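Local structure of shikimate dehydrogenase (NADP(+)) (Peptoclostridium difficile, 5DZS) at residues B[121-126]-B[145-150]; B[177-182]-B[205-210]. The protein probably catalyses the reversible NADPH-linked reduction of 3-dehydroshikimate to shikimate, a step of chorismate biosynthesis that leads to the aromatic amino acids. All coordinates share one frame; numbering follows the deposited sequence.

Contacts 1 and 2 are two strand pairs of one six-stranded parallel sheet, the Rossmann-type NADP-binding part of the enzyme, with centres about 10 Å apart. Both are largely buried. Strands 120-124 and 177-180 are themselves neighbours: Leu-124 N lies 2.8 Å from Leu-179 O, so the pairs form four consecutive strands, 144-149, 120-124, 177-180 and 205-208. Both pack mainly aliphatic side chains, and polar groups gather toward the C-terminal ends. In contact 1 these ends hold a sulfate, bound by Thr-149, by Thr-126 in one of two conformers, and weakly by Arg-150 N. In contact 2 a buried Asn-180 to Asp-208 hydrogen bond closes the end, and Leu-209, a predicted NADP(+)-binding residue, follows directly.

Contact 1: B[121-126]-B[145-150]; sequences AVILGT and LYVSTR. With SO4 (sulfate ion), chain E.
Ile-123 lies in parallel register with Val-147, its N and O both bonded to that strand: Ile-123 N donates to Tyr-146 O (2.8 Å), and Ile-123 O accepts from Ser-148 N at an N-H...O angle of 170°. Along the Ile-123 side chain, CB passes 3.9 Å from Tyr-146 O. CG1, turned beside the backbone N (chi1 -65°), comes near Leu-145 CD1, and the extended tip CD1 reaches that same methyl at 4.0 Å, with Val-147 CG2 slightly farther off. On the other face, Val-122 CG2 meets Tyr-146 CD1 obliquely at 3.9 Å, while Ala-121 O lies at the edge of the ring. Just past strand 120-124, Gly-125 N donates to Ser-148 O (2.9 Å); its positive phi (104°) suits glycine. A sulfate, probably from the crystallisation liquor, sits here: Thr-149 OG1 donates to its O4 at 2.7 Å, Thr-126 OG1, in one of two conformers, donates to the same O4, and Arg-150 N gives a weak bond to O2. The place is consistent with a pocket for the 2'-phosphate of NADP, as in related enzymes. This is the first beta-alpha-beta unit of the Rossmann fold. Helix 128-139 covers the Ile-123, Leu-145 and Val-147 face, with Ser-130 OG bonded to Gly-125 O, while strand 177-180 flanks 120-124 and strand 163-166 flanks 144-149.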
loop_
_atom_site.group_PDB
_atom_site.type_symbol
_atom_site.label_atom_id
_atom_site.label_comp_id
_atom_site.label_asym_id
_atom_site.label_seq_id
_atom_site.Cartn_x
_atom_site.Cartn_y
_atom_site.Cartn_z
ATOM N N ALA B 121 16.971 5.057 -25.683
ATOM C CA ALA B 121 17.249 3.825 -24.948
ATOM C C ALA B 121 16.775 2.599 -25.692
ATOM O O ALA B 121 15.832 2.646 -26.497
ATOM C CB ALA B 121 16.607 3.869 -23.567
ATOM N N VAL B 122 17.451 1.495 -25.405
ATOM C CA VAL B 122 17.115 0.209 -25.950
ATOM C C VAL B 122 16.938 -0.747 -24.783
ATOM O O VAL B 122 17.779 -0.795 -23.883
ATOM C CB VAL B 122 18.221 -0.343 -26.861
ATOM C CG1 VAL B 122 17.942 -1.797 -27.244
ATOM C CG2 VAL B 122 18.354 0.526 -28.093
ATOM N N ILE B 123 15.827 -1.474 -24.794
ATOM C CA ILE B 123 15.580 -2.529 -23.815
ATOM C C ILE B 123 15.812 -3.858 -24.518
ATOM O O ILE B 123 15.262 -4.101 -25.603
ATOM C CB ILE B 123 14.133 -2.535 -23.297
ATOM C CG1 ILE B 123 13.838 -1.252 -22.511
ATOM C CG2 ILE B 123 13.900 -3.771 -22.418
ATOM C CD1 ILE B 123 12.368 -1.023 -22.235
ATOM N N LEU B 124 16.621 -4.716 -23.908
ATOM C CA LEU B 124 16.868 -6.045 -24.432
ATOM C C LEU B 124 15.919 -7.030 -23.771
ATOM O O LEU B 124 15.954 -7.199 -22.538
ATOM C CB LEU B 124 18.296 -6.487 -24.142
ATOM C CG LEU B 124 19.416 -5.575 -24.621
ATOM C CD1 LEU B 124 20.745 -6.120 -24.133
ATOM C CD2 LEU B 124 19.367 -5.449 -26.137
ATOM N N GLY B 125 15.074 -7.669 -24.583
ATOM C CA GLY B 125 14.137 -8.674 -24.096
ATOM C C GLY B 125 12.707 -8.195 -23.997
ATOM O O GLY B 125 12.436 -6.989 -24.028
ATOM N N THR B 126 11.762 -9.127 -23.861
ATOM C CA THR B 126 10.332 -8.761 -23.864
ATOM C C THR B 126 9.449 -9.307 -22.728
ATOM O O THR B 126 8.229 -9.347 -22.868
ATOM C CB THR B 126 9.692 -9.166 -25.215
ATOM O OG1 THR B 126 9.881 -10.572 -25.449
ATOM C CG2 THR B 126 10.326 -8.382 -26.362
ATOM N N LEU B 145 12.504 5.059 -27.855
ATOM C CA LEU B 145 12.596 3.767 -27.147
ATOM C C LEU B 145 12.447 2.563 -28.080
ATOM O O LEU B 145 11.455 2.444 -28.813
ATOM C CB LEU B 145 11.529 3.671 -26.052
ATOM C CG LEU B 145 11.566 2.382 -25.220
ATOM C CD1 LEU B 145 12.884 2.250 -24.462
ATOM C CD2 LEU B 145 10.395 2.318 -24.257
ATOM N N TYR B 146 13.444 1.679 -28.051
ATOM C CA TYR B 146 13.417 0.441 -28.817
ATOM C C TYR B 146 13.376 -0.732 -27.837
ATOM O O TYR B 146 13.925 -0.652 -26.741
ATOM C CB TYR B 146 14.681 0.267 -29.657
ATOM C CG TYR B 146 15.031 1.375 -30.638
ATOM C CD1 TYR B 146 15.791 2.469 -30.234
ATOM C CD2 TYR B 146 14.678 1.284 -31.979
ATOM C CE1 TYR B 146 16.147 3.472 -31.123
ATOM C CE2 TYR B 146 15.035 2.279 -32.881
ATOM C CZ TYR B 146 15.765 3.368 -32.446
ATOM O OH TYR B 146 16.120 4.355 -33.343
ATOM N N VAL B 147 12.725 -1.815 -28.243
ATOM C CA VAL B 147 12.714 -3.056 -27.474
ATOM C C VAL B 147 13.187 -4.122 -28.453
ATOM O O VAL B 147 12.583 -4.292 -29.514
ATOM C CB VAL B 147 11.323 -3.408 -26.926
ATOM C CG1 VAL B 147 11.365 -4.742 -26.196
ATOM C CG2 VAL B 147 10.832 -2.311 -25.998
ATOM N N SER B 148 14.281 -4.800 -28.118
ATOM C CA SER B 148 14.869 -5.819 -29.002
ATOM C C SER B 148 14.466 -7.236 -28.621
ATOM O O SER B 148 14.521 -7.611 -27.453
ATOM C CB SER B 148 16.392 -5.706 -28.989
ATOM O OG SER B 148 16.965 -6.517 -30.002
ATOM N N THR B 149 14.071 -8.020 -29.620
ATOM C CA THR B 149 13.647 -9.404 -29.419
ATOM C C THR B 149 14.335 -10.282 -30.463
ATOM O O THR B 149 14.734 -9.789 -31.523
ATOM C CB THR B 149 12.107 -9.527 -29.510
ATOM O OG1 THR B 149 11.698 -10.857 -29.170
ATOM C CG2 THR B 149 11.596 -9.160 -30.906
ATOM N N ARG B 150 14.491 -11.571 -30.163
ATOM C CA ARG B 150 15.134 -12.496 -31.105
ATOM C C ARG B 150 14.302 -12.679 -32.376
ATOM O O ARG B 150 14.853 -12.800 -33.471
ATOM C CB ARG B 150 15.395 -13.854 -30.448
ATOM C CG ARG B 150 16.356 -13.810 -29.272
ATOM C CD ARG B 150 17.749 -13.316 -29.652
ATOM N NE ARG B 150 18.614 -13.228 -28.472
ATOM C CZ ARG B 150 19.857 -12.752 -28.472
ATOM N NH1 ARG B 150 20.553 -12.717 -27.342
ATOM N NH2 ARG B 150 20.404 -12.307 -29.590
HETATM S S SO4 E . 13.702 -11.866 -26.303
HETATM O O1 SO4 E . 14.755 -10.837 -26.467
HETATM O O2 SO4 E . 14.000 -12.996 -27.211
HETATM O O3 SO4 E . 13.683 -12.332 -24.896
HETATM O O4 SO4 E . 12.376 -11.301 -26.636
#

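Contact 2: B[177-182]-B[205-210]; sequences IILNAT and ILIDLI
Ile-177 to Asn-180 pair in parallel register with Ile-205 to Asp-208, their strand axes 4.7 Å apart and 15° from parallel, held by backbone bonds from Ile-178 N to Ile-205 O, Ile-207 N to Ile-178 O and Asn-180 N to Ile-207 O; a weak one from Leu-209 N to Asn-180 O follows. These are inner strands of the Rossmann-type sheet, joined as a beta-alpha-beta unit through helix 197-200. On one face Ile-177 CG2 touches Ile-207 CD1 at 4.0 Å, and Leu-179 straddles two partners: its CD1 meets Ile-207 CG2 at 3.9 Å and its CD2 reaches Leu-209 CD1. Helix 101-111 packs on Ile-207 and Leu-209, the latter a predicted NADP(+)-binding residue. On the other face Ile-178 CG2 lies alongside Leu-206 CG at 3.8 Å, the two side chains pointing the same way. Farther along this face the chemistry turns polar, under Phe-218 of helix 217-224. With CG anti to the backbone N in both (chi1 178° in Asn-180), Asn-180 and Asp-208 run alongside each other, with amide and carboxylate planes 61° apart. Asn-180 OD1 closes an Asx turn by accepting from Thr-182 N, well above the carbonyl plane, and also takes Thr-182 OG1 in that plane on a lone pair, at 2.6 Å. Asp-208 makes a second Asx turn, while its OD2 bonds to Thr-216 OG1. Two N-H donors on one carboxylate oxygen would favour its ionised form: Asn-180 ND2 at 2.8 Å and Ile-210 N at 3.1 Å reach Asp-208 OD1 from opposite faces of the carboxylate.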
loop_
_atom_site.group_PDB
_atom_site.type_symbol
_atom_site.label_atom_id
_atom_site.label_comp_id
_atom_site.label_asym_id
_atom_site.label_seq_id
_atom_site.Cartn_x
_atom_site.Cartn_y
_atom_site.Cartn_z
ATOM N N ILE B 177 21.242 4.809 -23.542
ATOM C CA ILE B 177 21.095 3.713 -22.594
ATOM C C ILE B 177 20.716 2.378 -23.214
ATOM O O ILE B 177 19.858 2.311 -24.097
ATOM C CB ILE B 177 19.967 4.053 -21.588
ATOM C CG1 ILE B 177 20.337 5.288 -20.761
ATOM C CG2 ILE B 177 19.660 2.869 -20.679
ATOM C CD1 ILE B 177 19.157 5.918 -20.049
ATOM N N ILE B 178 21.383 1.322 -22.765
ATOM C CA ILE B 178 21.003 -0.035 -23.142
ATOM C C ILE B 178 20.763 -0.790 -21.831
ATOM O O ILE B 178 21.637 -0.865 -20.949
ATOM C CB ILE B 178 22.006 -0.722 -24.096
ATOM C CG1 ILE B 178 21.443 -2.071 -24.576
ATOM C CG2 ILE B 178 23.383 -0.872 -23.463
ATOM C CD1 ILE B 178 22.230 -2.678 -25.723
ATOM N N LEU B 179 19.564 -1.344 -21.722
ATOM C CA LEU B 179 19.128 -2.035 -20.515
ATOM C C LEU B 179 18.854 -3.510 -20.809
ATOM O O LEU B 179 18.082 -3.851 -21.734
ATOM C CB LEU B 179 17.908 -1.324 -19.952
ATOM C CG LEU B 179 17.323 -1.866 -18.628
ATOM C CD1 LEU B 179 16.662 -0.764 -17.823
ATOM C CD2 LEU B 179 16.357 -3.015 -18.862
ATOM N N ASN B 180 19.514 -4.378 -20.050
ATOM C CA ASN B 180 19.320 -5.811 -20.198
ATOM C C ASN B 180 18.187 -6.348 -19.329
ATOM O O ASN B 180 18.321 -6.419 -18.099
ATOM C CB ASN B 180 20.582 -6.582 -19.826
ATOM C CG ASN B 180 20.380 -8.080 -19.932
ATOM O OD1 ASN B 180 19.742 -8.560 -20.870
ATOM N ND2 ASN B 180 20.899 -8.823 -18.963
ATOM N N ALA B 181 17.089 -6.732 -19.969
ATOM C CA ALA B 181 15.946 -7.340 -19.284
ATOM C C ALA B 181 15.826 -8.832 -19.647
ATOM O O ALA B 181 14.773 -9.427 -19.433
ATOM C CB ALA B 181 14.660 -6.612 -19.637
ATOM N N THR B 182 16.899 -9.423 -20.176
ATOM C CA THR B 182 16.917 -10.839 -20.551
ATOM C C THR B 182 17.510 -11.654 -19.408
ATOM O O THR B 182 18.194 -11.110 -18.550
ATOM C CB THR B 182 17.763 -11.105 -21.814
ATOM O OG1 THR B 182 19.168 -11.039 -21.514
ATOM C CG2 THR B 182 17.414 -10.134 -22.933
ATOM N N ILE B 205 25.544 4.262 -21.476
ATOM C CA ILE B 205 25.171 3.726 -20.161
ATOM C C ILE B 205 24.591 2.324 -20.302
ATOM O O ILE B 205 23.736 2.093 -21.160
ATOM C CB ILE B 205 24.103 4.626 -19.504
ATOM C CG1 ILE B 205 24.611 6.079 -19.422
ATOM C CG2 ILE B 205 23.712 4.092 -18.130
ATOM C CD1 ILE B 205 23.554 7.080 -19.003
ATOM N N LEU B 206 25.103 1.388 -19.509
ATOM C CA LEU B 206 24.585 0.030 -19.487
ATOM C C LEU B 206 23.895 -0.235 -18.166
ATOM O O LEU B 206 24.467 0.008 -17.106
ATOM C CB LEU B 206 25.680 -1.026 -19.647
ATOM C CG LEU B 206 26.270 -1.287 -21.025
ATOM C CD1 LEU B 206 27.124 -0.112 -21.462
ATOM C CD2 LEU B 206 27.091 -2.569 -20.975
ATOM N N ILE B 207 22.672 -0.743 -18.227
ATOM C CA ILE B 207 21.950 -1.119 -17.023
ATOM C C ILE B 207 21.626 -2.598 -17.123
ATOM O O ILE B 207 21.004 -3.040 -18.085
ATOM C CB ILE B 207 20.654 -0.304 -16.845
ATOM C CG1 ILE B 207 21.006 1.188 -16.738
ATOM C CG2 ILE B 207 19.886 -0.784 -15.615
ATOM C CD1 ILE B 207 19.806 2.105 -16.743
ATOM N N ASP B 208 22.065 -3.371 -16.139
ATOM C CA ASP B 208 21.775 -4.802 -16.144
ATOM C C ASP B 208 20.890 -5.125 -14.949
ATOM O O ASP B 208 21.275 -4.870 -13.825
ATOM C CB ASP B 208 23.082 -5.609 -16.093
ATOM C CG ASP B 208 22.891 -7.072 -16.493
ATOM O OD1 ASP B 208 21.725 -7.520 -16.640
ATOM O OD2 ASP B 208 23.913 -7.763 -16.686
ATOM N N LEU B 209 19.707 -5.676 -15.190
ATOM C CA LEU B 209 18.813 -6.010 -14.079
ATOM C C LEU B 209 19.283 -7.251 -13.335
ATOM O O LEU B 209 18.831 -7.522 -12.215
ATOM C CB LEU B 209 17.369 -6.161 -14.550
ATOM C CG LEU B 209 16.764 -4.928 -15.233
ATOM C CD1 LEU B 209 15.276 -5.115 -15.498
ATOM C CD2 LEU B 209 17.019 -3.655 -14.432
ATOM N N ILE B 210 20.193 -7.999 -13.943
ATOM C CA ILE B 210 20.746 -9.186 -13.319
ATOM C C ILE B 210 21.758 -8.798 -12.262
ATOM O O ILE B 210 22.439 -7.774 -12.365
ATOM C CB ILE B 210 21.481 -10.074 -14.351
ATOM C CG1 ILE B 210 20.520 -10.551 -15.452
ATOM C CG2 ILE B 210 22.158 -11.255 -13.672
ATOM C CD1 ILE B 210 19.332 -11.355 -14.957
#